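Local coordinates for putative peptide ABC-transport system periplasmic peptide-binding protein (Campylobacter jejuni, PDB 4OEV) that binds nickel(II) outside the cytoplasm for an ABC-type importer and belongs to a solute-binding family generally associated with peptide transport, at residues Glu144-Leu148 against Asn149-Phe153; Lys317-Lys320 against Asp321-Glu325; Thr431-Leu434 against Glu435-Lys438. All coordinates share one frame; numbering follows the deposited sequence.

Contact 1. Residues Glu144-Leu148 against Asn149-Phe153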
loop_
_atom_site.group_PDB
_atom_site.type_symbol
_atom_site.label_atom_id
_atom_site.label_comp_id
_atom_site.label_asym_id
_atom_site.label_seq_id
_atom_site.Cartn_x
_atom_site.Cartn_y
_atom_site.Cartn_z
ATOM N N GLU A 144 18.731 -13.101 -16.852
ATOM C CA GLU A 144 18.569 -12.689 -18.246
ATOM C C GLU A 144 18.054 -13.848 -19.088
ATOM O O GLU A 144 17.333 -13.618 -20.054
ATOM C CB GLU A 144 19.860 -12.117 -18.812
ATOM C CG GLU A 144 20.951 -13.125 -19.037
ATOM C CD GLU A 144 22.263 -12.449 -19.389
ATOM O OE1 GLU A 144 22.206 -11.480 -20.177
ATOM O OE2 GLU A 144 23.334 -12.867 -18.872
ATOM N N ASN A 145 18.318 -15.082 -18.675
ATOM C CA ASN A 145 17.759 -16.248 -19.363
ATOM C C ASN A 145 16.652 -16.962 -18.592
ATOM O O ASN A 145 16.312 -18.111 -18.892
ATOM C CB ASN A 145 18.865 -17.236 -19.700
ATOM C CG ASN A 145 19.768 -16.719 -20.782
ATOM O OD1 ASN A 145 19.311 -16.002 -21.670
ATOM N ND2 ASN A 145 21.055 -17.083 -20.733
ATOM N N GLU A 146 16.071 -16.267 -17.617
ATOM C CA GLU A 146 15.032 -16.855 -16.817
ATOM C C GLU A 146 13.653 -16.353 -17.241
ATOM O O GLU A 146 13.516 -15.266 -17.817
ATOM C CB GLU A 146 15.295 -16.536 -15.352
ATOM C CG GLU A 146 16.491 -17.325 -14.802
ATOM C CD GLU A 146 16.122 -18.768 -14.511
ATOM O OE1 GLU A 146 15.251 -18.998 -13.642
ATOM O OE2 GLU A 146 16.672 -19.665 -15.172
ATOM N N ASN A 147 12.640 -17.158 -16.952
ATOM C CA ASN A 147 11.255 -16.688 -16.975
ATOM C C ASN A 147 10.993 -16.010 -15.655
ATOM O O ASN A 147 10.836 -16.664 -14.628
ATOM C CB ASN A 147 10.299 -17.842 -17.222
ATOM C CG ASN A 147 8.848 -17.387 -17.390
ATOM O OD1 ASN A 147 8.466 -16.278 -16.997
ATOM N ND2 ASN A 147 8.053 -18.231 -18.030
ATOM N N LEU A 148 10.961 -14.682 -15.683
ATOM C CA LEU A 148 10.860 -13.903 -14.478
ATOM C C LEU A 148 9.629 -14.294 -13.653
ATOM O O LEU A 148 9.635 -14.159 -12.426
ATOM C CB LEU A 148 10.826 -12.415 -14.817
ATOM C CG LEU A 148 11.139 -11.497 -13.625
ATOM C CD1 LEU A 148 12.645 -11.578 -13.271
ATOM C CD2 LEU A 148 10.707 -10.075 -13.923
ATOM N N ASN A 149 8.587 -14.770 -14.331
ATOM C CA ASN A 149 7.333 -15.147 -13.684
ATOM C C ASN A 149 7.433 -16.325 -12.722
ATOM O O ASN A 149 6.787 -16.337 -11.669
ATOM C CB ASN A 149 6.251 -15.478 -14.734
ATOM C CG ASN A 149 5.940 -14.301 -15.656
ATOM O OD1 ASN A 149 5.136 -13.453 -15.317
ATOM N ND2 ASN A 149 6.527 -14.295 -16.848
ATOM N N THR A 150 8.234 -17.318 -13.091
ATOM C CA THR A 150 8.203 -18.585 -12.380
ATOM C C THR A 150 9.572 -19.027 -11.878
ATOM O O THR A 150 9.691 -20.104 -11.321
ATOM C CB THR A 150 7.615 -19.680 -13.284
ATOM O OG1 THR A 150 8.372 -19.746 -14.493
ATOM C CG2 THR A 150 6.133 -19.362 -13.673
ATOM N N SER A 151 10.595 -18.200 -12.072
ATOM C CA SER A 151 12.000 -18.583 -11.777
ATOM C C SER A 151 12.159 -19.008 -10.323
ATOM O O SER A 151 11.475 -18.468 -9.451
ATOM C CB SER A 151 12.941 -17.416 -12.068
ATOM O OG SER A 151 14.310 -17.742 -11.814
ATOM N N SER A 152 13.053 -19.968 -10.068
ATOM C CA SER A 152 13.293 -20.421 -8.697
ATOM C C SER A 152 14.011 -19.332 -7.905
ATOM O O SER A 152 13.980 -19.325 -6.665
ATOM C CB SER A 152 14.072 -21.730 -8.688
ATOM O OG SER A 152 15.326 -21.612 -9.350
ATOM N N PHE A 153 14.594 -18.384 -8.641
ATOM C CA PHE A 153 15.069 -17.122 -8.072
ATOM C C PHE A 153 14.106 -16.499 -7.092
ATOM O O PHE A 153 14.520 -16.010 -6.043
ATOM C CB PHE A 153 15.288 -16.110 -9.180
ATOM C CG PHE A 153 15.812 -14.779 -8.711
ATOM C CD1 PHE A 153 14.961 -13.721 -8.441
ATOM C CD2 PHE A 153 17.191 -14.578 -8.602
ATOM C CE1 PHE A 153 15.459 -12.499 -8.029
ATOM C CE2 PHE A 153 17.696 -13.363 -8.197
ATOM C CZ PHE A 153 16.840 -12.317 -7.915
HETATM O O HOH W 1 14.165 -21.187 -12.330
#

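Contact 2. Residues Lys317-Lys320 against Asp321-Glu325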
loop_
_atom_site.group_PDB
_atom_site.type_symbol
_atom_site.label_atom_id
_atom_site.label_comp_id
_atom_site.label_asym_id
_atom_site.label_seq_id
_atom_site.Cartn_x
_atom_site.Cartn_y
_atom_site.Cartn_z
ATOM N N LYS A 317 -38.812 2.746 -1.559
ATOM C CA LYS A 317 -39.853 3.126 -0.595
ATOM C C LYS A 317 -39.745 2.214 0.611
ATOM O O LYS A 317 -39.568 1.016 0.429
ATOM C CB LYS A 317 -41.249 3.015 -1.240
ATOM C CG LYS A 317 -42.425 3.222 -0.248
ATOM C CD LYS A 317 -43.797 3.036 -0.968
ATOM C CE LYS A 317 -44.902 2.625 0.020
ATOM N NZ LYS A 317 -44.628 1.310 0.709
ATOM N N LYS A 318 -39.795 2.758 1.827
ATOM C CA LYS A 318 -39.770 1.922 3.036
ATOM C C LYS A 318 -40.962 0.972 3.093
ATOM O O LYS A 318 -42.105 1.399 2.978
ATOM C CB LYS A 318 -39.727 2.791 4.293
ATOM C CG LYS A 318 -38.309 3.262 4.643
ATOM C CD LYS A 318 -38.234 3.809 6.049
ATOM C CE LYS A 318 -36.913 4.501 6.320
ATOM N NZ LYS A 318 -36.719 4.619 7.810
ATOM N N ASN A 319 -40.707 -0.323 3.220
ATOM C CA ASN A 319 -41.841 -1.235 3.253
ATOM C C ASN A 319 -42.399 -1.295 4.698
ATOM O O ASN A 319 -41.989 -0.497 5.540
ATOM C CB ASN A 319 -41.463 -2.627 2.718
ATOM C CG ASN A 319 -40.339 -3.275 3.491
ATOM O OD1 ASN A 319 -40.069 -2.924 4.639
ATOM N ND2 ASN A 319 -39.627 -4.209 2.832
ATOM N N LYS A 320 -43.292 -2.244 4.963
ATOM C CA LYS A 320 -43.911 -2.376 6.273
ATOM C C LYS A 320 -42.900 -2.674 7.389
ATOM O O LYS A 320 -43.207 -2.450 8.569
ATOM C CB LYS A 320 -44.976 -3.460 6.228
ATOM C CG LYS A 320 -46.118 -3.079 5.325
ATOM C CD LYS A 320 -47.447 -3.713 5.738
ATOM C CE LYS A 320 -48.539 -3.325 4.721
ATOM N NZ LYS A 320 -49.953 -3.644 5.124
ATOM N N ASP A 321 -41.719 -3.181 7.011
ATOM C CA ASP A 321 -40.658 -3.496 7.969
ATOM C C ASP A 321 -39.693 -2.361 8.186
ATOM O O ASP A 321 -38.772 -2.495 8.992
ATOM C CB ASP A 321 -39.875 -4.731 7.562
ATOM C CG ASP A 321 -40.734 -5.964 7.474
ATOM O OD1 ASP A 321 -41.657 -6.128 8.309
ATOM O OD2 ASP A 321 -40.491 -6.750 6.525
ATOM N N GLY A 322 -39.934 -1.244 7.511
ATOM C CA GLY A 322 -39.099 -0.069 7.604
ATOM C C GLY A 322 -37.886 -0.160 6.674
ATOM O O GLY A 322 -36.958 0.642 6.804
ATOM N N ASN A 323 -37.873 -1.152 5.779
ATOM C CA ASN A 323 -36.741 -1.332 4.857
ATOM C C ASN A 323 -37.029 -0.824 3.461
ATOM O O ASN A 323 -38.060 -1.150 2.871
ATOM C CB ASN A 323 -36.352 -2.806 4.798
ATOM C CG ASN A 323 -35.896 -3.341 6.149
ATOM O OD1 ASN A 323 -35.228 -2.640 6.916
ATOM N ND2 ASN A 323 -36.292 -4.572 6.465
ATOM N N PHE A 324 -36.093 -0.067 2.913
ATOM C CA PHE A 324 -36.258 0.463 1.578
ATOM C C PHE A 324 -36.350 -0.668 0.563
ATOM O O PHE A 324 -35.570 -1.635 0.575
ATOM C CB PHE A 324 -35.098 1.415 1.220
ATOM C CG PHE A 324 -35.350 2.831 1.655
ATOM C CD1 PHE A 324 -36.332 3.582 1.038
ATOM C CD2 PHE A 324 -34.621 3.403 2.688
ATOM C CE1 PHE A 324 -36.571 4.881 1.434
ATOM C CE2 PHE A 324 -34.867 4.700 3.104
ATOM C CZ PHE A 324 -35.829 5.441 2.476
ATOM N N GLU A 325 -37.285 -0.493 -0.355
ATOM C CA GLU A 325 -37.646 -1.527 -1.304
ATOM C C GLU A 325 -37.963 -0.878 -2.645
ATOM O O GLU A 325 -38.589 0.198 -2.704
ATOM C CB GLU A 325 -38.872 -2.282 -0.762
ATOM C CG GLU A 325 -39.216 -3.593 -1.460
ATOM C CD GLU A 325 -40.466 -4.228 -0.871
ATOM O OE1 GLU A 325 -41.496 -4.197 -1.561
ATOM O OE2 GLU A 325 -40.411 -4.764 0.274
HETATM O O HOH W 2 -36.213 1.989 8.975
#

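Contact 3. Residues Thr431-Leu434 against Glu435-Lys438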
loop_
_atom_site.group_PDB
_atom_site.type_symbol
_atom_site.label_atom_id
_atom_site.label_comp_id
_atom_site.label_asym_id
_atom_site.label_seq_id
_atom_site.Cartn_x
_atom_site.Cartn_y
_atom_site.Cartn_z
ATOM N N THR A 431 2.421 15.228 -16.244
ATOM C CA THR A 431 2.744 16.663 -16.303
ATOM C C THR A 431 3.851 17.003 -15.317
ATOM O O THR A 431 3.748 16.649 -14.133
ATOM C CB THR A 431 1.575 17.586 -15.960
ATOM O OG1 THR A 431 0.466 17.333 -16.842
ATOM C CG2 THR A 431 2.023 19.055 -16.088
ATOM N N SER A 432 4.887 17.694 -15.792
ATOM C CA SER A 432 6.058 18.045 -14.963
ATOM C C SER A 432 5.824 19.159 -13.937
ATOM O O SER A 432 6.302 19.066 -12.808
ATOM C CB SER A 432 7.238 18.454 -15.862
ATOM O OG SER A 432 7.775 17.306 -16.495
ATOM N N ASN A 433 5.092 20.207 -14.317
ATOM C CA ASN A 433 4.926 21.371 -13.446
ATOM C C ASN A 433 4.084 21.038 -12.197
ATOM O O ASN A 433 2.925 20.579 -12.307
ATOM C CB ASN A 433 4.284 22.516 -14.229
ATOM C CG ASN A 433 4.065 23.748 -13.384
ATOM O OD1 ASN A 433 2.948 24.025 -12.953
ATOM N ND2 ASN A 433 5.129 24.512 -13.162
ATOM N N LEU A 434 4.683 21.218 -11.020
ATOM C CA LEU A 434 4.034 20.828 -9.765
ATOM C C LEU A 434 2.643 21.439 -9.622
ATOM O O LEU A 434 1.694 20.734 -9.280
ATOM C CB LEU A 434 4.892 21.240 -8.569
ATOM C CG LEU A 434 4.494 20.911 -7.119
ATOM C CD1 LEU A 434 4.319 19.442 -6.878
ATOM C CD2 LEU A 434 5.482 21.494 -6.120
ATOM N N GLU A 435 2.496 22.717 -9.982
ATOM C CA GLU A 435 1.220 23.411 -9.786
ATOM C C GLU A 435 0.136 22.862 -10.716
ATOM O O GLU A 435 -1.052 22.760 -10.355
ATOM C CB GLU A 435 1.397 24.908 -10.021
ATOM C CG GLU A 435 2.019 25.634 -8.851
ATOM C CD GLU A 435 3.496 25.258 -8.651
ATOM O OE1 GLU A 435 3.862 24.847 -7.517
ATOM O OE2 GLU A 435 4.281 25.377 -9.631
ATOM N N GLU A 436 0.561 22.500 -11.911
ATOM C CA GLU A 436 -0.325 21.844 -12.843
ATOM C C GLU A 436 -0.772 20.500 -12.293
ATOM O O GLU A 436 -1.962 20.177 -12.341
ATOM C CB GLU A 436 0.374 21.655 -14.191
ATOM C CG GLU A 436 0.061 22.710 -15.186
ATOM C CD GLU A 436 0.411 22.276 -16.590
ATOM O OE1 GLU A 436 -0.499 21.774 -17.295
ATOM O OE2 GLU A 436 1.583 22.410 -16.977
ATOM N N ARG A 437 0.183 19.726 -11.774
ATOM C CA ARG A 437 -0.105 18.432 -11.149
ATOM C C ARG A 437 -1.164 18.592 -10.064
ATOM O O ARG A 437 -2.134 17.841 -10.001
ATOM C CB ARG A 437 1.158 17.819 -10.516
ATOM C CG ARG A 437 2.182 17.215 -11.475
ATOM C CD ARG A 437 3.064 16.183 -10.764
ATOM N NE ARG A 437 2.462 14.833 -10.777
ATOM C CZ ARG A 437 2.950 13.778 -10.112
ATOM N NH1 ARG A 437 4.054 13.907 -9.380
ATOM N NH2 ARG A 437 2.351 12.592 -10.187
ATOM N N LYS A 438 -0.996 19.617 -9.231
ATOM C CA LYS A 438 -1.936 19.823 -8.149
ATOM C C LYS A 438 -3.333 20.100 -8.706
ATOM O O LYS A 438 -4.318 19.615 -8.163
ATOM C CB LYS A 438 -1.460 20.949 -7.262
ATOM C CG LYS A 438 -0.221 20.571 -6.501
ATOM C CD LYS A 438 0.092 21.595 -5.454
ATOM C CE LYS A 438 1.326 21.199 -4.711
ATOM N NZ LYS A 438 1.837 22.333 -3.887
#

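Contact 1. Residues Glu144-Leu148 against Asn149-Phe153
N147 and N149 meet across a tight local turn in the loop that leaves helix 140-143 and runs on to strand 163-169, so the contact is one of polar side chains gripping one another and the nearby backbone. N147 OD1 takes two donors from the same residue: N149 ND2 at 2.8 Å, lying in the carbonyl plane on a fairly straight bond (163° at the hydrogen), and N149 N at 3.1 Å, tilted from that plane. The amide planes are nearly perpendicular, 87° apart, with N147 OD1 lying close to the plane of the N149 amide. With CG anti to the backbone N (chi1 -174°), the N147 side chain reaches forward to the peptide N two residues on, the pattern of an Asx turn. The backbone closes the same bend, since T150 N donates to N147 O at 3.1 Å while S151 N adds a weak bond to that oxygen. Further along, S151 OG accepts from F153 N at 3.2 Å, an ST turn at the start of the 3-10 segment. The same hydroxyl donates to E146 OE1; the modelled 2.4 Å between S151 OG and E146 OE1 is very short and its exact value is doubtful. E146 reaches it by folding at chi2, and a water bridges E146 OE1 to S152 N. Outside the turn, N149 bonds through ND2 to K95 O and through OD1 to N97 ND2, while L148 packs on L143 of helix 140-143 and on the loop residues N19, A21 and N96.

Contact 2. Residues Lys317-Lys320 against Asp321-Glu325
The F324 ring carries the aliphatic chain of K318 over one face and has the backbone N of K317 at its edge, near the ring plane. K318 CG sits 3.8 Å from the centroid of the F324 ring and only 6° off its normal, a CH-pi contact between non-hydrogen-bonded partners of a beta hairpin. The second flat pair, the amide of N319 and the carboxylate of E325, is turned 72° apart; N319 ND2 gives E325 OE2 a nearly linear bond of 2.7 Å, meeting the anti side of the oxygen but tilted out of the carboxylate plane.

The reversal is a type I turn with a G1 bulge: G322 N donates to N319 O, N319 N donates to N323 O, and G322 has positive phi (84°). With CG between the backbone N and the carbonyl carbon, N319 turns OD1 into the loop, where D321 N at 2.9 Å and N323 N at 3.0 Å reach it from opposite faces of its plane. That oxygen thus braces the turn from within. L311 and V312 of helix 304-313 also touch F324, and K318 NZ forms a salt bridge with E308. A water accepts from K318 NZ and donates to G322 O at 2.7 Å.

Contact 3. Residues Thr431-Leu434 against Glu435-Lys438
N433 OD1 accepts a hydrogen bond from E436 N at 3.0 Å, the donor tilted 24° from the carbonyl plane of the side-chain amide. CG of N433 is anti to the backbone N (chi1 179°), which swings the amide forward over the opening turn of the helix, and the same residue offers its backbone as well: R437 N donates to N433 O at 2.9 Å, nearly along the C=O axis. One residue on, K438 N repeats the i to i+4 bond to L434 O.

Around this polar core T431 CG2 packs on E436 CB and comes within 3.5 Å of E436 OE2, the two side chains crossing at about a right angle. L434 CG packs on K438 CE at 4.0 Å, one turn along. T431 O is buried without a polar partner, with R437 CG only 3.1 Å from it.

A second shell fixes these groups. The guanidinium of R437 pairs with D389 through NH1 and bonds A428 O through NE, while T431 OG1 is held by K427 O; both carbonyls come from the end of helix 419-429. W291 contacts L434, R437 and K438. The bond from E436 N occupies a donor that the first helical turn cannot pair with a preceding helical carbonyl, and N433 is accordingly the N-cap of helix 434-450, in the short connection of a helix-loop-helix.

How the contacts relate
Followed from the N terminus, the three contacts come in series, and none nests in or crosses another, because each is built from neighbouring residues. Contact 1 closes a turn in the loop between helix 140-143 and strand 163-169. Contact 2 follows as the hairpin reversal between strands 317-318 and 324-326, at one edge of the four-stranded mixed sheet and beside helix 304-313. Contact 3 comes last, joining helix 419-429 to helix 434-450. They lie well apart: contacts 1 and 3 are nearest, about 24 Å between nearest atoms, against about 45 Å for contacts 1 and 2. All three lie away from the nickel and oxalate site.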